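Long-range contacts in uncharacterized protein conserved in bacteria (Streptococcus suis, PDB 4FZ4), which probably mediates attachment of the bacterium to host cells as a surface antigen, through a domain of a glycosaminoglycan-binding family: residues G21-V26 / Y85-A90; A108-D113 / S135-R140. All coordinates share one frame; numbering follows the deposited sequence.

Contact 1: G21-V26 / Y85-A90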
loop_
_atom_site.group_PDB
_atom_site.type_symbol
_atom_site.label_atom_id
_atom_site.label_comp_id
_atom_site.label_asym_id
_atom_site.label_seq_id
_atom_site.Cartn_x
_atom_site.Cartn_y
_atom_site.Cartn_z
ATOM N N GLY A 21 6.630 6.989 6.740
ATOM C CA GLY A 21 6.668 8.395 7.098
ATOM C C GLY A 21 5.777 9.208 6.177
ATOM O O GLY A 21 5.025 10.077 6.619
ATOM N N GLU A 22 5.858 8.914 4.886
ATOM C CA GLU A 22 5.054 9.612 3.894
ATOM C C GLU A 22 3.585 9.193 3.950
ATOM O O GLU A 22 2.690 9.997 3.686
ATOM C CB GLU A 22 5.643 9.361 2.515
ATOM C CG GLU A 22 7.101 9.780 2.464
ATOM C CD GLU A 22 7.709 9.663 1.087
ATOM O OE1 GLU A 22 7.907 8.526 0.606
ATOM O OE2 GLU A 22 7.988 10.720 0.483
ATOM N N LEU A 23 3.340 7.937 4.304
ATOM C CA LEU A 23 1.971 7.437 4.412
ATOM C C LEU A 23 1.306 8.283 5.490
ATOM O O LEU A 23 0.128 8.641 5.389
ATOM C CB LEU A 23 1.975 5.970 4.846
ATOM C CG LEU A 23 0.792 5.017 4.595
ATOM C CD1 LEU A 23 0.365 4.431 5.917
ATOM C CD2 LEU A 23 -0.370 5.706 3.889
ATOM N N ASP A 24 2.082 8.605 6.518
ATOM C CA ASP A 24 1.584 9.403 7.633
ATOM C C ASP A 24 1.089 10.790 7.241
ATOM O O ASP A 24 0.314 11.395 7.974
ATOM C CB ASP A 24 2.657 9.540 8.709
ATOM C CG ASP A 24 2.252 8.890 10.007
ATOM O OD1 ASP A 24 2.153 7.645 10.042
ATOM O OD2 ASP A 24 2.019 9.627 10.989
ATOM N N LYS A 25 1.538 11.297 6.097
ATOM C CA LYS A 25 1.098 12.609 5.638
ATOM C C LYS A 25 -0.236 12.493 4.909
ATOM O O LYS A 25 -0.993 13.459 4.806
ATOM C CB LYS A 25 2.135 13.230 4.700
ATOM C CG LYS A 25 3.301 13.907 5.404
ATOM C CD LYS A 25 4.061 12.947 6.298
ATOM C CE LYS A 25 5.332 13.593 6.816
ATOM N NZ LYS A 25 6.181 14.067 5.683
ATOM N N VAL A 26 -0.519 11.302 4.402
ATOM C CA VAL A 26 -1.757 11.063 3.680
ATOM C C VAL A 26 -2.881 10.765 4.677
ATOM O O VAL A 26 -2.779 9.846 5.494
ATOM C CB VAL A 26 -1.578 9.891 2.680
ATOM C CG1 VAL A 26 -2.810 9.746 1.816
ATOM C CG2 VAL A 26 -0.339 10.144 1.810
ATOM N N TYR A 85 -2.788 4.381 -1.842
ATOM C CA TYR A 85 -3.735 4.583 -2.931
ATOM C C TYR A 85 -5.151 4.742 -2.397
ATOM O O TYR A 85 -5.873 5.656 -2.792
ATOM C CB TYR A 85 -3.719 3.392 -3.890
ATOM C CG TYR A 85 -2.463 3.273 -4.715
ATOM C CD1 TYR A 85 -1.562 4.342 -4.803
ATOM C CD2 TYR A 85 -2.201 2.120 -5.465
ATOM C CE1 TYR A 85 -0.447 4.276 -5.612
ATOM C CE2 TYR A 85 -1.078 2.047 -6.289
ATOM C CZ TYR A 85 -0.209 3.135 -6.357
ATOM O OH TYR A 85 0.875 3.110 -7.209
ATOM N N ILE A 86 -5.551 3.854 -1.495
ATOM C CA ILE A 86 -6.899 3.928 -0.962
ATOM C C ILE A 86 -7.149 5.198 -0.140
ATOM O O ILE A 86 -8.231 5.790 -0.231
ATOM C CB ILE A 86 -7.249 2.655 -0.158
ATOM C CG1 ILE A 86 -7.246 1.452 -1.111
ATOM C CG2 ILE A 86 -8.656 2.774 0.450
ATOM C CD1 ILE A 86 -7.556 0.130 -0.437
ATOM N N ARG A 87 -6.162 5.629 0.645
ATOM C CA ARG A 87 -6.331 6.855 1.407
ATOM C C ARG A 87 -6.552 8.008 0.446
ATOM O O ARG A 87 -7.337 8.907 0.732
ATOM C CB ARG A 87 -5.107 7.160 2.278
ATOM C CG ARG A 87 -5.112 6.427 3.616
ATOM C CD ARG A 87 -4.005 6.912 4.538
ATOM N NE ARG A 87 -3.642 5.874 5.495
ATOM C CZ ARG A 87 -2.762 6.026 6.478
ATOM N NH1 ARG A 87 -2.145 7.189 6.649
ATOM N NH2 ARG A 87 -2.483 5.005 7.279
ATOM N N GLN A 88 -5.868 7.980 -0.699
ATOM C CA GLN A 88 -6.007 9.050 -1.694
ATOM C C GLN A 88 -7.385 9.069 -2.350
ATOM O O GLN A 88 -8.007 10.116 -2.459
ATOM C CB GLN A 88 -4.923 8.929 -2.773
ATOM C CG GLN A 88 -3.499 9.279 -2.289
ATOM C CD GLN A 88 -2.453 9.031 -3.376
ATOM O OE1 GLN A 88 -2.489 9.647 -4.441
ATOM N NE2 GLN A 88 -1.527 8.117 -3.114
ATOM N N VAL A 89 -7.865 7.907 -2.780
ATOM C CA VAL A 89 -9.178 7.822 -3.412
ATOM C C VAL A 89 -10.267 8.229 -2.420
ATOM O O VAL A 89 -11.203 8.941 -2.775
ATOM C CB VAL A 89 -9.463 6.404 -3.902
ATOM C CG1 VAL A 89 -10.830 6.350 -4.562
ATOM C CG2 VAL A 89 -8.378 5.973 -4.867
ATOM N N ALA A 90 -10.148 7.780 -1.175
ATOM C CA ALA A 90 -11.135 8.138 -0.160
ATOM C C ALA A 90 -11.262 9.651 -0.152
ATOM O O ALA A 90 -12.364 10.195 -0.188
ATOM C CB ALA A 90 -10.689 7.659 1.205
#
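R87 reaches from helix 66-95 to the C-terminal part of helix 3-23, and its guanidinium makes the polar link with 21-26. NH1 of R87 donates to the carbonyl O of V26 at 3.0 Å with an N-H...O angle of 158°. The acceptor lies near the guanidinium plane and the donor nearly in line with the C=O bond. The O of L23 is equally near NH1, but the angle there is too poor for a hydrogen bond; that oxygen accepts the N-H of V26, closing the type I turn from L23 to V26. The turn points the V26 carbonyl at helix 66-95, within an all-helical domain of a family named for binding glycosaminoglycans. R87 NE forms a salt bridge with E83 on its own helix, a second anchor for the group.

Carbon contacts surround this polar link. CD2 of L23 sits 3.4 Å above the guanidinium plane, over its centre, and the two side chains cross at about a right angle. W42 of helix 36-55 also touches both. V26, with CG1 anti to the backbone N (chi1 -173°), sets that methyl 3.5 Å from the aliphatic CB of R87, and more loosely 4.2 Å from Q88 CG.

Contact 2: A108-D113 / S135-R140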
loop_
_atom_site.group_PDB
_atom_site.type_symbol
_atom_site.label_atom_id
_atom_site.label_comp_id
_atom_site.label_asym_id
_atom_site.label_seq_id
_atom_site.Cartn_x
_atom_site.Cartn_y
_atom_site.Cartn_z
ATOM N N ALA A 108 -13.669 -1.379 -9.258
ATOM C CA ALA A 108 -13.140 -2.409 -10.134
ATOM C C ALA A 108 -11.687 -2.807 -9.881
ATOM O O ALA A 108 -11.342 -3.972 -10.009
ATOM C CB ALA A 108 -13.288 -1.960 -11.584
ATOM N N HIS A 109 -10.840 -1.855 -9.497
ATOM C CA HIS A 109 -9.422 -2.156 -9.350
ATOM C C HIS A 109 -8.709 -1.945 -8.023
ATOM O O HIS A 109 -7.631 -2.500 -7.826
ATOM C CB HIS A 109 -8.645 -1.381 -10.415
ATOM C CG HIS A 109 -9.150 -1.584 -11.808
ATOM N ND1 HIS A 109 -9.094 -2.803 -12.452
ATOM C CD2 HIS A 109 -9.688 -0.713 -12.697
ATOM C CE1 HIS A 109 -9.574 -2.672 -13.678
ATOM N NE2 HIS A 109 -9.941 -1.413 -13.851
ATOM N N LEU A 110 -9.275 -1.158 -7.116
ATOM C CA LEU A 110 -8.582 -0.903 -5.861
ATOM C C LEU A 110 -9.300 -1.354 -4.606
ATOM O O LEU A 110 -8.663 -1.848 -3.676
ATOM C CB LEU A 110 -8.243 0.590 -5.751
ATOM C CG LEU A 110 -7.435 1.152 -6.933
ATOM C CD1 LEU A 110 -7.682 2.645 -7.084
ATOM C CD2 LEU A 110 -5.966 0.842 -6.742
ATOM N N LYS A 111 -10.616 -1.185 -4.572
ATOM C CA LYS A 111 -11.385 -1.574 -3.394
ATOM C C LYS A 111 -11.026 -2.977 -2.934
ATOM O O LYS A 111 -11.043 -3.913 -3.723
ATOM C CB LYS A 111 -12.889 -1.494 -3.667
ATOM C CG LYS A 111 -13.726 -1.840 -2.449
ATOM C CD LYS A 111 -15.219 -1.685 -2.692
ATOM C CE LYS A 111 -15.991 -2.065 -1.431
ATOM N NZ LYS A 111 -17.459 -1.871 -1.568
ATOM N N GLN A 112 -10.702 -3.099 -1.651
ATOM C CA GLN A 112 -10.332 -4.373 -1.042
ATOM C C GLN A 112 -11.554 -4.999 -0.368
ATOM O O GLN A 112 -12.251 -4.337 0.407
ATOM C CB GLN A 112 -9.235 -4.159 0.007
ATOM C CG GLN A 112 -7.971 -3.499 -0.526
ATOM C CD GLN A 112 -7.156 -4.423 -1.400
ATOM O OE1 GLN A 112 -6.693 -5.473 -0.950
ATOM N NE2 GLN A 112 -6.972 -4.040 -2.659
ATOM N N ASP A 113 -11.798 -6.275 -0.660
ATOM C CA ASP A 113 -12.935 -7.010 -0.098
ATOM C C ASP A 113 -12.571 -8.472 0.091
ATOM O O ASP A 113 -11.663 -8.983 -0.572
ATOM C CB ASP A 113 -14.149 -6.916 -1.032
ATOM C CG ASP A 113 -15.104 -5.792 -0.650
ATOM O OD1 ASP A 113 -15.980 -5.455 -1.476
ATOM O OD2 ASP A 113 -14.992 -5.250 0.474
ATOM N N SER A 135 -1.862 0.480 -9.845
ATOM C CA SER A 135 -1.236 1.735 -10.252
ATOM C C SER A 135 -1.882 2.328 -11.488
ATOM O O SER A 135 -2.008 3.551 -11.605
ATOM C CB SER A 135 0.263 1.546 -10.490
ATOM O OG SER A 135 0.905 1.218 -9.272
ATOM N N GLU A 136 -2.290 1.459 -12.408
ATOM C CA GLU A 136 -2.947 1.899 -13.629
ATOM C C GLU A 136 -4.221 2.657 -13.267
ATOM O O GLU A 136 -4.421 3.789 -13.691
ATOM C CB GLU A 136 -3.329 0.697 -14.500
ATOM C CG GLU A 136 -2.189 -0.254 -14.834
ATOM C CD GLU A 136 -1.367 0.199 -16.013
ATOM O OE1 GLU A 136 -1.170 1.422 -16.161
ATOM O OE2 GLU A 136 -0.906 -0.673 -16.783
ATOM N N ALA A 137 -5.078 2.020 -12.475
ATOM C CA ALA A 137 -6.348 2.618 -12.076
ATOM C C ALA A 137 -6.142 3.913 -11.300
ATOM O O ALA A 137 -6.942 4.844 -11.402
ATOM C CB ALA A 137 -7.149 1.623 -11.249
ATOM N N MET A 138 -5.067 3.967 -10.525
ATOM C CA MET A 138 -4.760 5.154 -9.748
ATOM C C MET A 138 -4.438 6.292 -10.721
ATOM O O MET A 138 -4.850 7.439 -10.523
ATOM C CB MET A 138 -3.560 4.878 -8.848
ATOM C CG MET A 138 -3.505 5.756 -7.624
ATOM S SD MET A 138 -5.002 5.595 -6.637
ATOM C CE MET A 138 -5.031 7.183 -5.891
ATOM N N GLY A 139 -3.704 5.959 -11.781
ATOM C CA GLY A 139 -3.352 6.954 -12.777
ATOM C C GLY A 139 -4.575 7.502 -13.491
ATOM O O GLY A 139 -4.718 8.710 -13.677
ATOM N N ARG A 140 -5.472 6.615 -13.893
ATOM C CA ARG A 140 -6.673 7.047 -14.588
ATOM C C ARG A 140 -7.518 7.908 -13.659
ATOM O O ARG A 140 -8.052 8.936 -14.061
ATOM C CB ARG A 140 -7.459 5.829 -15.083
ATOM C CG ARG A 140 -6.706 5.038 -16.171
ATOM C CD ARG A 140 -7.625 4.033 -16.879
ATOM N NE ARG A 140 -8.065 2.966 -15.980
ATOM C CZ ARG A 140 -7.380 1.845 -15.753
ATOM N NH1 ARG A 140 -6.224 1.629 -16.366
ATOM N NH2 ARG A 140 -7.844 0.949 -14.889
#
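H109 and A137 bring the two backbones together, their CA atoms 6.3 Å apart and H109 CB 3.5 Å from A137 CB. The small alanine side chain permits this approach. H109 has CG beside its backbone N and opposite the carbonyl carbon (chi1 -53°), which carries the ring past the alanine methyl toward R140. CD2 of the imidazole lies 3.3 Å from R140 NH2, in the guanidinium plane and at its edge. The ring and guanidinium planes stand 73° apart, so they do not lie face to face. The arginine gets there by a bend at chi3 (-66°), which folds its end back over its own helix; A137 CA lies 3.6 Å above one face of the guanidinium, offset toward its rim. Each polar end also has a carboxylate partner: ND1 of H109 is hydrogen-bonded to E133, and NE of R140 forms a salt bridge with E105.

On the inner side, L110 and M138 meet at about a right angle, with L110 CD1 4.0 Å from M138 SD. A134 and I141 of helix 123-152 add to the apolar surroundings of L110. Farther along the chain, Q112 NE2 donates to L110 O at 2.9 Å. With L110, A137 and M138 buried between helix 100-110 and helix 123-152, and exposed R140 and partly exposed H109 along the outer side, this is one helix-helix interface of an all-helical domain.

How the contacts relate
From the N terminus, helix 3-23 leads to the turn of contact 1, which closes over 58 residues that take in helix 36-55 and the first part of helix 66-95. The chain then runs into helix 100-110, where contact 2 opens; it closes over 21 residues that include the first turns of helix 123-152. The two closures are in series, neither nested nor crossed. Their centres lie 14 Å apart, yet they touch: Y85 OH and S135 OG are 2.8 Å apart in a probable hydrogen bond, M138 CE packs 3.6 Å from Q88 CB, and I86 CD1 lies 3.7 Å from Q112 CG. Helix 66-95 thus joins the N-terminal helix to the pair formed by 100-110 and 123-152.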